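Long-range contacts in Oxidored_FMN domain-containing protein ([Pseudomonas] geniculata N1, PDB 6L6J), which probably oxidises the amine 6-hydroxypseudooxynicotine, using a bound flavin mononucleotide and a [4Fe-4S] cluster: residues A[385-391]-A[665-669]; A[119-125]-A[135-140]; A[517-523]-A[541-547]; A[29-33]-A[354-360]. One frame throughout, in Å; residues are numbered along the deposited sequence.

Contact 1 of 4, residues A[385-391]-A[665-669]; sequences HNSDASI and MRYGT
His385 and Tyr667 meet as an offset edge-to-face aromatic pair where the first strand of a Rossmann-type nucleotide-binding domain, 390-394, passes the end of the last helix, 653-666. The ring centroids are 5.5 Å apart with the planes at 72°, and the imidazole presents its edge to the phenol: His385 CE1 comes within 3.8 Å of Tyr667 CE2. Tyr667, the first residue past the helix, has CG anti to its backbone N (chi1 178°), and this swings the phenol back from the chain terminus toward the strand. There Ile391 slides along the ring in the opposite direction, its CG1 over one face and its CD1 3.8 Å from Tyr667 CE2, while Ala389 CB sits at the ring edge beside the hydroxyl. Tyr412 belongs to the same cluster: it packs edge-to-face on Tyr667, and its hydroxyl hydrogen-bonds His385 ND1, which helps fix the rotation of the imidazole. With an alanine at His385 the imidazole is gone, and the Tyr412 hydroxyl would probably lose this partner and Tyr667 its edge-to-face neighbour. Further along, the chain turns through Gly668 in a type II turn from Arg666 to Thr669. Gly668 has positive phi and no CB, which lets the backbone lie against the histidine: Gly668 CA makes a CH-pi contact over the imidazole face, 3.8 Å from the ring centroid of His385.

Contact 2 of 4, residues A[119-125]-A[135-140]; sequences HPLSPTT and IAARTI
Pro120 and Ala137 lie side by side at the start of a short parallel strand pair, where Arg138 N donates to Pro120 O (2.8 Å, 164° at the hydrogen). Further on, Ser122 N reaches Arg138 O and Ile140 N reaches Ser122 O, both weak bonds. The tight part is apolar. Leu121 CB rests 3.7 Å from Ile140 CG2, the two side chains meeting at about a right angle, and behind them stand Leu177 and Trp151 against Leu121 and Phe181 against Ile140. Ser122 CB and Ala137 CB touch at 3.9 Å.

The looser side is polar and partly watery. The Arg138 chain, extended from CG to NE, runs alongside Leu121 in the same direction, with Leu121 CD2 3.5 Å from Arg138 NE. One water joins NE, in the guanidinium plane, to His119 O, and Asp144 makes a salt bridge with Arg138 NH2. A second water sits in the plane of the His119 ring, between His119 ND1 and Ala136 O. At the far end the hydroxyls Thr125 OG1 and Thr139 OG1 share a 2.8 Å hydrogen bond. This small two-stranded parallel pair is an excursion in the loop between strand 99-105 and helix 142-162 of the flavin-binding TIM barrel.

Contact 3 of 4, residues A[517-523]-A[541-547]; sequences LPEGGSV and LARAGCK
Leu541, near the end of helix 533-542, packs against Pro518 and Val523 in a beta-alpha-beta unit whose strands are 522-527 and 547-552. The apolar contacts are divided between its two methyls: CD2 meets Pro518 CD at 3.7 Å, and CD1 meets Val523 CG2 at 4.0 Å, each pair of side chains crossing at about a right angle. Cut back to an alanine here, the side chain would lack both methyls, which is likely to open a gap between Pro518 and Val523. Ala544 CB touches Leu517 CD2 farther out, while Val523 CG1 reaches across to Cys546 CB.

Backbone bonds join the strands in parallel: Lys547 N donates to Gly521 O, and Val523 N to Lys547 O (2.9 Å), the latter nearly along the C=O axis. A Schellman motif with Gly545 at positive phi turns the chain from helix into strand. Beyond it Cys546 SG, anti to its carbonyl carbon (chi1 -50°), is set 3.6 Å from Pro518 O.

Contact 4 of 4, residues A[29-33]-A[354-360]; sequences HATAM and VMTSSRI. With FMN (flavin mononucleotide), chain B.
Ala30 and Val354 meet at the flavin itself. Ala30 N lies 2.7 Å from FMN N5, with Ala30 CB beside the same nitrogen and 3.9 Å from Val354 CG1. The valine's other methyl, CG2, reaches the flavin methyl C7M at 3.7 Å, and Ile360 CD1 comes to the same methyl at 4.0 Å. His29 lays its CB over one face of the isoalloxazine, where the central and methyl-bearing rings join, 3.5 Å from FMN C5A, with flavin C6 near the plane of its imidazole.

One step out, His29 ND1 donates to Ala30 O from well above the carbonyl plane, which helps fix the imidazole's rotation; Ile360 CD1 touches His29 CE1 at 3.8 Å. Ile360 reaches both ring and flavin because its CG1 is anti to the backbone N (chi1 -174°). The isoleucine is held in turn by Ile360 N to Thr31 O (3.1 Å) and by Met33 CE against its CG2. Arg359, outermost, pairs with Glu370. Helix 349-355 stops in a Schellman motif at Ser357, which turns the chain back to the loop after strand 24-26.

Ile360 also packs beside the cluster ligand Cys350, and its side chain is about 7 Å from the cluster. N5 is where flavins usually accept hydride, so this packing is consistent with substrate electrons entering at the central ring and leaving toward the iron-sulfur cluster past the methyl-bearing edge.

From the N terminus, the loop after the first barrel strand, 24-26, opens contact 4, which does not close until residues 354-360, beyond the helix next to the iron-sulfur cluster. Contact 2 opens and closes within that span, a local excursion of the barrel rim whose centre is about 25 Å from that of contact 4. After contact 4 closes, contact 1 opens at 385-391 and waits for the last residues of the modelled chain, so it ties the first strand of the Rossmann-type domain to its final helix. Contact 3 lies within this second large loop, joining two neighbouring strands and the end of the helix between them in the other alpha/beta domain. None of the four cross.

Contact 1 of 4, residues A[385-391]-A[665-669]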
loop_
_atom_site.group_PDB
_atom_site.type_symbol
_atom_site.label_atom_id
_atom_site.label_comp_id
_atom_site.label_asym_id
_atom_site.label_seq_id
_atom_site.Cartn_x
_atom_site.Cartn_y
_atom_site.Cartn_z
ATOM N N HIS A 385 -20.165 24.126 9.894
ATOM C CA HIS A 385 -21.457 24.865 9.896
ATOM C C HIS A 385 -21.871 25.036 11.363
ATOM O O HIS A 385 -21.894 24.009 12.094
ATOM C CB HIS A 385 -22.551 24.102 9.132
ATOM C CG HIS A 385 -23.499 23.387 10.045
ATOM N ND1 HIS A 385 -23.141 22.235 10.731
ATOM C CD2 HIS A 385 -24.755 23.688 10.452
ATOM C CE1 HIS A 385 -24.144 21.845 11.496
ATOM N NE2 HIS A 385 -25.148 22.719 11.344
ATOM N N ASN A 386 -22.160 26.254 11.815
ATOM C CA ASN A 386 -22.557 26.474 13.232
ATOM C C ASN A 386 -21.542 25.775 14.155
ATOM O O ASN A 386 -21.797 24.636 14.594
ATOM C CB ASN A 386 -23.991 25.992 13.471
ATOM C CG ASN A 386 -24.434 26.140 14.908
ATOM O OD1 ASN A 386 -23.725 26.718 15.732
ATOM N ND2 ASN A 386 -25.608 25.612 15.209
ATOM N N SER A 387 -20.439 26.463 14.453
ATOM C CA SER A 387 -19.305 25.996 15.301
ATOM C C SER A 387 -19.746 25.542 16.711
ATOM O O SER A 387 -18.991 24.766 17.349
ATOM C CB SER A 387 -18.268 27.089 15.374
ATOM O OG SER A 387 -17.489 26.957 16.542
ATOM N N ASP A 388 -20.887 26.035 17.215
ATOM C CA ASP A 388 -21.370 25.777 18.602
ATOM C C ASP A 388 -22.055 24.411 18.680
ATOM O O ASP A 388 -22.375 23.983 19.802
ATOM C CB ASP A 388 -22.320 26.874 19.096
ATOM C CG ASP A 388 -21.632 28.200 19.386
ATOM O OD1 ASP A 388 -20.495 28.173 19.945
ATOM O OD2 ASP A 388 -22.228 29.259 19.036
ATOM N N ALA A 389 -22.299 23.760 17.539
ATOM C CA ALA A 389 -22.938 22.422 17.472
ATOM C C ALA A 389 -22.032 21.386 18.148
ATOM O O ALA A 389 -20.803 21.443 17.929
ATOM C CB ALA A 389 -23.229 22.031 16.043
ATOM N N SER A 390 -22.626 20.473 18.925
ATOM C CA SER A 390 -21.913 19.421 19.687
ATOM C C SER A 390 -22.235 18.035 19.095
ATOM O O SER A 390 -23.418 17.785 18.741
ATOM C CB SER A 390 -22.204 19.516 21.177
ATOM O OG SER A 390 -23.280 18.674 21.554
ATOM N N ILE A 391 -21.208 17.173 19.020
ATOM C CA ILE A 391 -21.290 15.765 18.526
ATOM C C ILE A 391 -20.738 14.799 19.596
ATOM O O ILE A 391 -19.600 14.993 20.066
ATOM C CB ILE A 391 -20.549 15.614 17.174
ATOM C CG1 ILE A 391 -21.135 16.523 16.084
ATOM C CG2 ILE A 391 -20.529 14.155 16.738
ATOM C CD1 ILE A 391 -20.408 17.824 15.895
ATOM N N MET A 665 -17.136 14.854 7.241
ATOM C CA MET A 665 -17.269 15.842 6.134
ATOM C C MET A 665 -18.754 16.085 5.810
ATOM O O MET A 665 -19.078 17.208 5.434
ATOM C CB MET A 665 -16.543 15.353 4.876
ATOM C CG MET A 665 -15.068 15.115 5.074
ATOM S SD MET A 665 -14.077 16.632 5.224
ATOM C CE MET A 665 -14.363 17.371 3.614
ATOM N N ARG A 666 -19.608 15.065 5.931
ATOM C CA ARG A 666 -21.029 15.133 5.502
ATOM C C ARG A 666 -21.870 15.860 6.558
ATOM O O ARG A 666 -22.913 16.399 6.171
ATOM C CB ARG A 666 -21.623 13.747 5.204
ATOM C CG ARG A 666 -20.915 12.981 4.096
ATOM C CD ARG A 666 -20.907 13.630 2.720
ATOM N NE ARG A 666 -19.861 13.067 1.848
ATOM C CZ ARG A 666 -18.729 13.687 1.445
ATOM N NH1 ARG A 666 -18.447 14.934 1.801
ATOM N NH2 ARG A 666 -17.891 13.050 0.645
ATOM N N TYR A 667 -21.460 15.888 7.831
ATOM C CA TYR A 667 -22.310 16.452 8.915
ATOM C C TYR A 667 -22.616 17.921 8.626
ATOM O O TYR A 667 -21.652 18.664 8.363
ATOM C CB TYR A 667 -21.673 16.384 10.298
ATOM C CG TYR A 667 -22.539 16.996 11.377
ATOM C CD1 TYR A 667 -23.804 16.493 11.642
ATOM C CD2 TYR A 667 -22.110 18.088 12.121
ATOM C CE1 TYR A 667 -24.615 17.048 12.617
ATOM C CE2 TYR A 667 -22.905 18.648 13.111
ATOM C CZ TYR A 667 -24.161 18.120 13.365
ATOM O OH TYR A 667 -24.982 18.639 14.326
ATOM N N GLY A 668 -23.907 18.287 8.661
ATOM C CA GLY A 668 -24.398 19.679 8.629
ATOM C C GLY A 668 -24.629 20.203 7.223
ATOM O O GLY A 668 -24.701 21.449 7.091
ATOM N N THR A 669 -24.767 19.312 6.223
ATOM C CA THR A 669 -24.995 19.666 4.787
ATOM C C THR A 669 -26.339 19.103 4.295
ATOM O O THR A 669 -27.130 18.509 5.037
ATOM C CB THR A 669 -23.842 19.185 3.890
ATOM O OG1 THR A 669 -24.013 17.785 3.630
ATOM C CG2 THR A 669 -22.472 19.458 4.478
#

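Contact 2 of 4, residues A[119-125]-A[135-140]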
loop_
_atom_site.group_PDB
_atom_site.type_symbol
_atom_site.label_atom_id
_atom_site.label_comp_id
_atom_site.label_asym_id
_atom_site.label_seq_id
_atom_site.Cartn_x
_atom_site.Cartn_y
_atom_site.Cartn_z
ATOM N N HIS A 119 0.211 -8.505 -29.147
ATOM C CA HIS A 119 1.215 -9.513 -28.719
ATOM C C HIS A 119 2.248 -8.835 -27.814
ATOM O O HIS A 119 2.890 -7.875 -28.208
ATOM C CB HIS A 119 1.841 -10.189 -29.943
ATOM C CG HIS A 119 0.860 -10.895 -30.808
ATOM N ND1 HIS A 119 0.542 -12.245 -30.629
ATOM C CD2 HIS A 119 0.169 -10.477 -31.898
ATOM C CE1 HIS A 119 -0.333 -12.612 -31.566
ATOM N NE2 HIS A 119 -0.579 -11.536 -32.365
ATOM N N PRO A 120 2.409 -9.268 -26.552
ATOM C CA PRO A 120 3.497 -8.771 -25.708
ATOM C C PRO A 120 4.865 -9.278 -26.200
ATOM O O PRO A 120 4.932 -10.234 -26.968
ATOM C CB PRO A 120 3.195 -9.329 -24.302
ATOM C CG PRO A 120 1.788 -9.882 -24.398
ATOM C CD PRO A 120 1.558 -10.240 -25.853
ATOM N N LEU A 121 5.934 -8.651 -25.721
ATOM C CA LEU A 121 7.302 -8.858 -26.257
ATOM C C LEU A 121 8.201 -9.477 -25.171
ATOM O O LEU A 121 7.936 -9.278 -23.980
ATOM C CB LEU A 121 7.844 -7.518 -26.764
ATOM C CG LEU A 121 6.890 -6.696 -27.623
ATOM C CD1 LEU A 121 7.483 -5.327 -27.889
ATOM C CD2 LEU A 121 6.556 -7.396 -28.938
ATOM N N SER A 122 9.219 -10.217 -25.603
ATOM C CA SER A 122 10.230 -10.867 -24.742
ATOM C C SER A 122 11.483 -11.110 -25.574
ATOM O O SER A 122 11.356 -11.299 -26.794
ATOM C CB SER A 122 9.694 -12.155 -24.172
ATOM O OG SER A 122 10.676 -12.847 -23.399
ATOM N N PRO A 123 12.694 -11.131 -24.951
ATOM C CA PRO A 123 13.901 -11.625 -25.607
ATOM C C PRO A 123 13.642 -13.031 -26.161
ATOM O O PRO A 123 14.124 -13.320 -27.250
ATOM C CB PRO A 123 14.965 -11.676 -24.494
ATOM C CG PRO A 123 14.186 -11.556 -23.191
ATOM C CD PRO A 123 12.962 -10.738 -23.558
ATOM N N THR A 124 12.863 -13.833 -25.411
ATOM C CA THR A 124 12.579 -15.270 -25.664
ATOM C C THR A 124 11.161 -15.595 -25.183
ATOM O O THR A 124 10.814 -15.162 -24.057
ATOM C CB THR A 124 13.643 -16.143 -24.986
ATOM O OG1 THR A 124 14.898 -15.698 -25.523
ATOM C CG2 THR A 124 13.441 -17.633 -25.200
ATOM N N THR A 125 10.389 -16.334 -25.999
ATOM C CA THR A 125 8.942 -16.598 -25.770
ATOM C C THR A 125 8.732 -17.242 -24.403
ATOM O O THR A 125 9.455 -18.181 -24.033
ATOM C CB THR A 125 8.292 -17.497 -26.825
ATOM O OG1 THR A 125 8.408 -16.845 -28.077
ATOM C CG2 THR A 125 6.811 -17.722 -26.611
ATOM N N ILE A 135 -2.191 -15.705 -23.851
ATOM C CA ILE A 135 -1.425 -14.912 -24.863
ATOM C C ILE A 135 0.052 -14.991 -24.476
ATOM O O ILE A 135 0.388 -14.654 -23.321
ATOM C CB ILE A 135 -1.949 -13.455 -24.964
ATOM C CG1 ILE A 135 -1.203 -12.641 -26.024
ATOM C CG2 ILE A 135 -1.960 -12.759 -23.612
ATOM C CD1 ILE A 135 -1.648 -12.935 -27.427
ATOM N N ALA A 136 0.892 -15.484 -25.385
ATOM C CA ALA A 136 2.354 -15.654 -25.176
ATOM C C ALA A 136 3.063 -14.328 -25.461
ATOM O O ALA A 136 2.620 -13.609 -26.365
ATOM C CB ALA A 136 2.891 -16.758 -26.050
ATOM N N ALA A 137 4.115 -14.030 -24.691
ATOM C CA ALA A 137 5.105 -12.966 -24.951
ATOM C C ALA A 137 6.023 -13.430 -26.084
ATOM O O ALA A 137 6.766 -14.386 -25.860
ATOM C CB ALA A 137 5.861 -12.665 -23.675
ATOM N N ARG A 138 5.998 -12.775 -27.243
ATOM C CA ARG A 138 6.653 -13.300 -28.486
ATOM C C ARG A 138 8.155 -12.972 -28.470
ATOM O O ARG A 138 8.509 -11.917 -27.988
ATOM C CB ARG A 138 5.940 -12.807 -29.763
ATOM C CG ARG A 138 6.300 -11.390 -30.189
ATOM C CD ARG A 138 5.348 -10.858 -31.229
ATOM N NE ARG A 138 5.619 -9.468 -31.570
ATOM C CZ ARG A 138 6.669 -9.043 -32.287
ATOM N NH1 ARG A 138 7.558 -9.898 -32.768
ATOM N NH2 ARG A 138 6.829 -7.750 -32.508
ATOM N N THR A 139 8.995 -13.889 -28.953
ATOM C CA THR A 139 10.435 -13.672 -29.278
ATOM C C THR A 139 10.508 -12.522 -30.286
ATOM O O THR A 139 9.740 -12.592 -31.262
ATOM C CB THR A 139 11.089 -14.935 -29.876
ATOM O OG1 THR A 139 10.959 -16.052 -28.983
ATOM C CG2 THR A 139 12.558 -14.732 -30.207
ATOM N N ILE A 140 11.366 -11.518 -30.062
ATOM C CA ILE A 140 11.400 -10.301 -30.927
ATOM C C ILE A 140 12.575 -10.385 -31.923
ATOM O O ILE A 140 13.668 -10.803 -31.523
ATOM C CB ILE A 140 11.353 -8.988 -30.099
ATOM C CG1 ILE A 140 12.512 -8.805 -29.118
ATOM C CG2 ILE A 140 10.015 -8.856 -29.385
ATOM C CD1 ILE A 140 12.511 -7.437 -28.435
HETATM O O HOH W 1 3.644 -7.429 -30.841
HETATM O O HOH W 2 1.322 -13.883 -28.619
#

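Contact 3 of 4, residues A[517-523]-A[541-547]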
loop_
_atom_site.group_PDB
_atom_site.type_symbol
_atom_site.label_atom_id
_atom_site.label_comp_id
_atom_site.label_asym_id
_atom_site.label_seq_id
_atom_site.Cartn_x
_atom_site.Cartn_y
_atom_site.Cartn_z
ATOM N N LEU A 517 -4.625 -18.586 25.565
ATOM C CA LEU A 517 -4.042 -19.510 24.561
ATOM C C LEU A 517 -4.159 -20.941 25.051
ATOM O O LEU A 517 -4.127 -21.170 26.258
ATOM C CB LEU A 517 -2.573 -19.159 24.344
ATOM C CG LEU A 517 -2.305 -18.045 23.346
ATOM C CD1 LEU A 517 -3.013 -16.759 23.746
ATOM C CD2 LEU A 517 -0.808 -17.819 23.227
ATOM N N PRO A 518 -4.241 -21.927 24.125
ATOM C CA PRO A 518 -4.151 -23.335 24.487
ATOM C C PRO A 518 -2.719 -23.556 24.988
ATOM O O PRO A 518 -1.826 -22.973 24.401
ATOM C CB PRO A 518 -4.465 -24.139 23.213
ATOM C CG PRO A 518 -4.453 -23.129 22.079
ATOM C CD PRO A 518 -4.352 -21.737 22.674
ATOM N N GLU A 519 -2.565 -24.336 26.062
ATOM C CA GLU A 519 -1.303 -24.467 26.845
ATOM C C GLU A 519 -0.208 -24.945 25.891
ATOM O O GLU A 519 0.869 -24.323 25.831
ATOM C CB GLU A 519 -1.462 -25.446 28.015
ATOM C CG GLU A 519 -0.801 -24.966 29.301
ATOM C CD GLU A 519 -1.701 -24.097 30.169
ATOM O OE1 GLU A 519 -2.792 -24.587 30.562
ATOM O OE2 GLU A 519 -1.322 -22.932 30.443
ATOM N N GLY A 520 -0.488 -26.013 25.160
ATOM C CA GLY A 520 0.425 -26.512 24.128
ATOM C C GLY A 520 -0.327 -27.368 23.138
ATOM O O GLY A 520 -1.446 -26.980 22.736
ATOM N N GLY A 521 0.283 -28.484 22.752
ATOM C CA GLY A 521 -0.307 -29.482 21.847
ATOM C C GLY A 521 -0.504 -28.919 20.455
ATOM O O GLY A 521 0.131 -27.885 20.119
ATOM N N SER A 522 -1.338 -29.608 19.670
ATOM C CA SER A 522 -1.651 -29.285 18.263
ATOM C C SER A 522 -2.819 -28.299 18.263
ATOM O O SER A 522 -3.591 -28.293 19.229
ATOM C CB SER A 522 -1.956 -30.530 17.495
ATOM O OG SER A 522 -3.073 -31.194 18.074
ATOM N N VAL A 523 -2.914 -27.460 17.233
ATOM C CA VAL A 523 -4.055 -26.522 17.039
ATOM C C VAL A 523 -4.241 -26.296 15.534
ATOM O O VAL A 523 -3.226 -26.089 14.805
ATOM C CB VAL A 523 -3.869 -25.212 17.827
ATOM C CG1 VAL A 523 -2.490 -24.621 17.621
ATOM C CG2 VAL A 523 -4.932 -24.186 17.485
ATOM N N LEU A 541 0.516 -18.480 17.951
ATOM C CA LEU A 541 0.317 -19.819 18.551
ATOM C C LEU A 541 1.575 -20.669 18.392
ATOM O O LEU A 541 1.925 -21.408 19.346
ATOM C CB LEU A 541 -0.857 -20.508 17.866
ATOM C CG LEU A 541 -2.250 -20.005 18.231
ATOM C CD1 LEU A 541 -3.255 -20.528 17.221
ATOM C CD2 LEU A 541 -2.643 -20.432 19.641
ATOM N N ALA A 542 2.217 -20.628 17.228
ATOM C CA ALA A 542 3.469 -21.390 17.009
ATOM C C ALA A 542 4.516 -20.866 18.020
ATOM O O ALA A 542 5.179 -21.698 18.705
ATOM C CB ALA A 542 3.921 -21.293 15.566
ATOM N N ARG A 543 4.583 -19.548 18.191
ATOM C CA ARG A 543 5.535 -18.867 19.107
ATOM C C ARG A 543 5.223 -19.153 20.577
ATOM O O ARG A 543 6.052 -18.821 21.386
ATOM C CB ARG A 543 5.475 -17.344 18.942
ATOM C CG ARG A 543 6.044 -16.835 17.634
ATOM C CD ARG A 543 6.097 -15.331 17.714
ATOM N NE ARG A 543 6.100 -14.692 16.407
ATOM C CZ ARG A 543 6.446 -13.432 16.189
ATOM N NH1 ARG A 543 6.820 -12.674 17.207
ATOM N NH2 ARG A 543 6.411 -12.950 14.955
ATOM N N ALA A 544 4.022 -19.617 20.908
ATOM C CA ALA A 544 3.658 -20.019 22.286
ATOM C C ALA A 544 4.112 -21.465 22.546
ATOM O O ALA A 544 4.089 -21.875 23.725
ATOM C CB ALA A 544 2.180 -19.848 22.504
ATOM N N GLY A 545 4.515 -22.194 21.494
ATOM C CA GLY A 545 4.980 -23.588 21.557
ATOM C C GLY A 545 3.951 -24.583 21.040
ATOM O O GLY A 545 4.249 -25.804 21.082
ATOM N N CYS A 546 2.782 -24.128 20.567
ATOM C CA CYS A 546 1.785 -25.015 19.894
ATOM C C CYS A 546 2.311 -25.430 18.515
ATOM O O CYS A 546 2.954 -24.609 17.860
ATOM C CB CYS A 546 0.422 -24.367 19.694
ATOM S SG CYS A 546 -0.257 -23.601 21.180
ATOM N N LYS A 547 2.057 -26.675 18.117
ATOM C CA LYS A 547 2.180 -27.138 16.714
ATOM C C LYS A 547 0.924 -26.661 15.975
ATOM O O LYS A 547 -0.164 -27.160 16.302
ATOM C CB LYS A 547 2.364 -28.657 16.660
ATOM C CG LYS A 547 2.172 -29.299 15.287
ATOM C CD LYS A 547 3.300 -29.051 14.302
ATOM C CE LYS A 547 2.864 -29.208 12.855
ATOM N NZ LYS A 547 4.013 -29.212 11.915
#

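Contact 4 of 4, residues A[29-33]-A[354-360]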
loop_
_atom_site.group_PDB
_atom_site.type_symbol
_atom_site.label_atom_id
_atom_site.label_comp_id
_atom_site.label_asym_id
_atom_site.label_seq_id
_atom_site.Cartn_x
_atom_site.Cartn_y
_atom_site.Cartn_z
ATOM N N HIS A 29 4.673 5.664 -8.605
ATOM C CA HIS A 29 3.745 4.710 -7.961
ATOM C C HIS A 29 2.360 4.869 -8.594
ATOM O O HIS A 29 1.845 6.047 -8.628
ATOM C CB HIS A 29 3.774 4.876 -6.435
ATOM C CG HIS A 29 2.800 5.870 -5.908
ATOM N ND1 HIS A 29 1.448 5.626 -5.917
ATOM C CD2 HIS A 29 2.980 7.080 -5.337
ATOM C CE1 HIS A 29 0.820 6.658 -5.392
ATOM N NE2 HIS A 29 1.740 7.562 -5.000
ATOM N N ALA A 30 1.819 3.756 -9.111
ATOM C CA ALA A 30 0.515 3.675 -9.807
ATOM C C ALA A 30 -0.585 4.110 -8.853
ATOM O O ALA A 30 -0.477 3.828 -7.653
ATOM C CB ALA A 30 0.253 2.281 -10.312
ATOM N N THR A 31 -1.605 4.769 -9.394
ATOM C CA THR A 31 -2.804 5.220 -8.636
ATOM C C THR A 31 -4.061 4.499 -9.135
ATOM O O THR A 31 -5.122 4.699 -8.496
ATOM C CB THR A 31 -2.945 6.745 -8.741
ATOM O OG1 THR A 31 -2.673 7.077 -10.101
ATOM C CG2 THR A 31 -2.022 7.476 -7.792
ATOM N N ALA A 32 -3.942 3.724 -10.224
ATOM C CA ALA A 32 -5.052 3.006 -10.899
ATOM C C ALA A 32 -6.158 3.972 -11.337
ATOM O O ALA A 32 -7.320 3.573 -11.344
ATOM C CB ALA A 32 -5.598 1.930 -9.995
ATOM N N MET A 33 -5.799 5.220 -11.603
ATOM C CA MET A 33 -6.563 6.196 -12.416
ATOM C C MET A 33 -5.727 6.404 -13.676
ATOM O O MET A 33 -4.491 6.683 -13.522
ATOM C CB MET A 33 -6.691 7.558 -11.722
ATOM C CG MET A 33 -6.882 7.490 -10.238
ATOM S SD MET A 33 -5.969 8.792 -9.387
ATOM C CE MET A 33 -6.548 8.502 -7.716
ATOM N N VAL A 354 -4.731 -1.251 -6.025
ATOM C CA VAL A 354 -3.964 -1.128 -7.303
ATOM C C VAL A 354 -3.802 -2.525 -7.920
ATOM O O VAL A 354 -3.928 -2.646 -9.163
ATOM C CB VAL A 354 -2.631 -0.390 -7.122
ATOM C CG1 VAL A 354 -1.782 -0.411 -8.386
ATOM C CG2 VAL A 354 -2.874 1.036 -6.659
ATOM N N MET A 355 -3.648 -3.577 -7.121
ATOM C CA MET A 355 -3.465 -4.902 -7.762
ATOM C C MET A 355 -4.766 -5.617 -8.066
ATOM O O MET A 355 -4.686 -6.616 -8.773
ATOM C CB MET A 355 -2.504 -5.825 -7.019
ATOM C CG MET A 355 -1.372 -6.095 -7.955
ATOM S SD MET A 355 -0.199 -7.144 -7.330
ATOM C CE MET A 355 -0.524 -8.633 -8.283
ATOM N N THR A 356 -5.898 -5.075 -7.640
ATOM C CA THR A 356 -7.238 -5.432 -8.156
ATOM C C THR A 356 -7.657 -4.391 -9.199
ATOM O O THR A 356 -8.890 -4.219 -9.395
ATOM C CB THR A 356 -8.269 -5.514 -7.024
ATOM O OG1 THR A 356 -8.487 -4.172 -6.577
ATOM C CG2 THR A 356 -7.859 -6.434 -5.891
ATOM N N SER A 357 -6.687 -3.682 -9.800
ATOM C CA SER A 357 -6.901 -2.667 -10.874
ATOM C C SER A 357 -7.999 -1.663 -10.508
ATOM O O SER A 357 -8.727 -1.269 -11.406
ATOM C CB SER A 357 -7.248 -3.333 -12.169
ATOM O OG SER A 357 -6.427 -4.473 -12.395
ATOM N N SER A 358 -8.086 -1.251 -9.239
ATOM C CA SER A 358 -9.057 -0.246 -8.746
ATOM C C SER A 358 -8.330 0.985 -8.188
ATOM O O SER A 358 -7.237 0.825 -7.643
ATOM C CB SER A 358 -9.991 -0.832 -7.713
ATOM O OG SER A 358 -10.445 0.201 -6.835
ATOM N N ARG A 359 -8.981 2.155 -8.274
ATOM C CA ARG A 359 -8.595 3.432 -7.594
ATOM C C ARG A 359 -7.883 3.140 -6.258
ATOM O O ARG A 359 -8.397 2.326 -5.467
ATOM C CB ARG A 359 -9.845 4.300 -7.349
ATOM C CG ARG A 359 -9.554 5.773 -7.105
ATOM C CD ARG A 359 -10.775 6.666 -7.215
ATOM N NE ARG A 359 -11.517 6.754 -5.958
ATOM C CZ ARG A 359 -12.646 6.097 -5.668
ATOM N NH1 ARG A 359 -13.206 5.266 -6.526
ATOM N NH2 ARG A 359 -13.224 6.276 -4.502
ATOM N N ILE A 360 -6.758 3.805 -6.024
ATOM C CA ILE A 360 -5.903 3.690 -4.798
ATOM C C ILE A 360 -6.652 4.239 -3.574
ATOM O O ILE A 360 -7.469 5.141 -3.728
ATOM C CB ILE A 360 -4.552 4.406 -5.010
ATOM C CG1 ILE A 360 -3.589 4.199 -3.829
ATOM C CG2 ILE A 360 -4.758 5.887 -5.287
ATOM C CD1 ILE A 360 -2.173 4.655 -4.100
HETATM N N1 FMN B . 7.047 1.455 -8.651
HETATM C C2 FMN B . 7.212 1.647 -9.999
HETATM O O2 FMN B . 8.367 1.654 -10.437
HETATM N N3 FMN B . 6.217 1.862 -10.870
HETATM C C4 FMN B . 4.939 1.899 -10.457
HETATM O O4 FMN B . 4.027 2.092 -11.259
HETATM C C4A FMN B . 4.651 1.673 -9.014
HETATM N N5 FMN B . 3.384 1.692 -8.534
HETATM C C5A FMN B . 3.182 1.559 -7.203
HETATM C C6 FMN B . 1.889 1.653 -6.693
HETATM C C7 FMN B . 1.694 1.536 -5.332
HETATM C C7M FMN B . 0.308 1.574 -4.815
HETATM C C8 FMN B . 2.827 1.350 -4.417
HETATM C C8M FMN B . 2.633 1.183 -2.939
HETATM C C9 FMN B . 4.106 1.259 -4.900
HETATM C C9A FMN B . 4.344 1.368 -6.263
HETATM N N10 FMN B . 5.649 1.325 -6.773
HETATM C C10 FMN B . 5.816 1.474 -8.127
HETATM C "C1'" FMN B . 6.852 1.141 -5.900
HETATM C "C2'" FMN B . 7.251 2.454 -5.255
HETATM O "O2'" FMN B . 7.702 3.304 -6.295
HETATM C "C3'" FMN B . 8.350 2.301 -4.246
HETATM O "O3'" FMN B . 9.532 1.863 -4.917
HETATM C "C4'" FMN B . 8.027 1.333 -3.108
HETATM O "O4'" FMN B . 6.677 1.551 -2.634
HETATM C "C5'" FMN B . 9.037 1.456 -1.975
HETATM O "O5'" FMN B . 8.963 2.773 -1.457
HETATM P P FMN B . 8.035 3.101 -0.171
HETATM O O1P FMN B . 8.619 2.305 0.974
HETATM O O2P FMN B . 8.188 4.584 -0.042
HETATM O O3P FMN B . 6.637 2.664 -0.563
#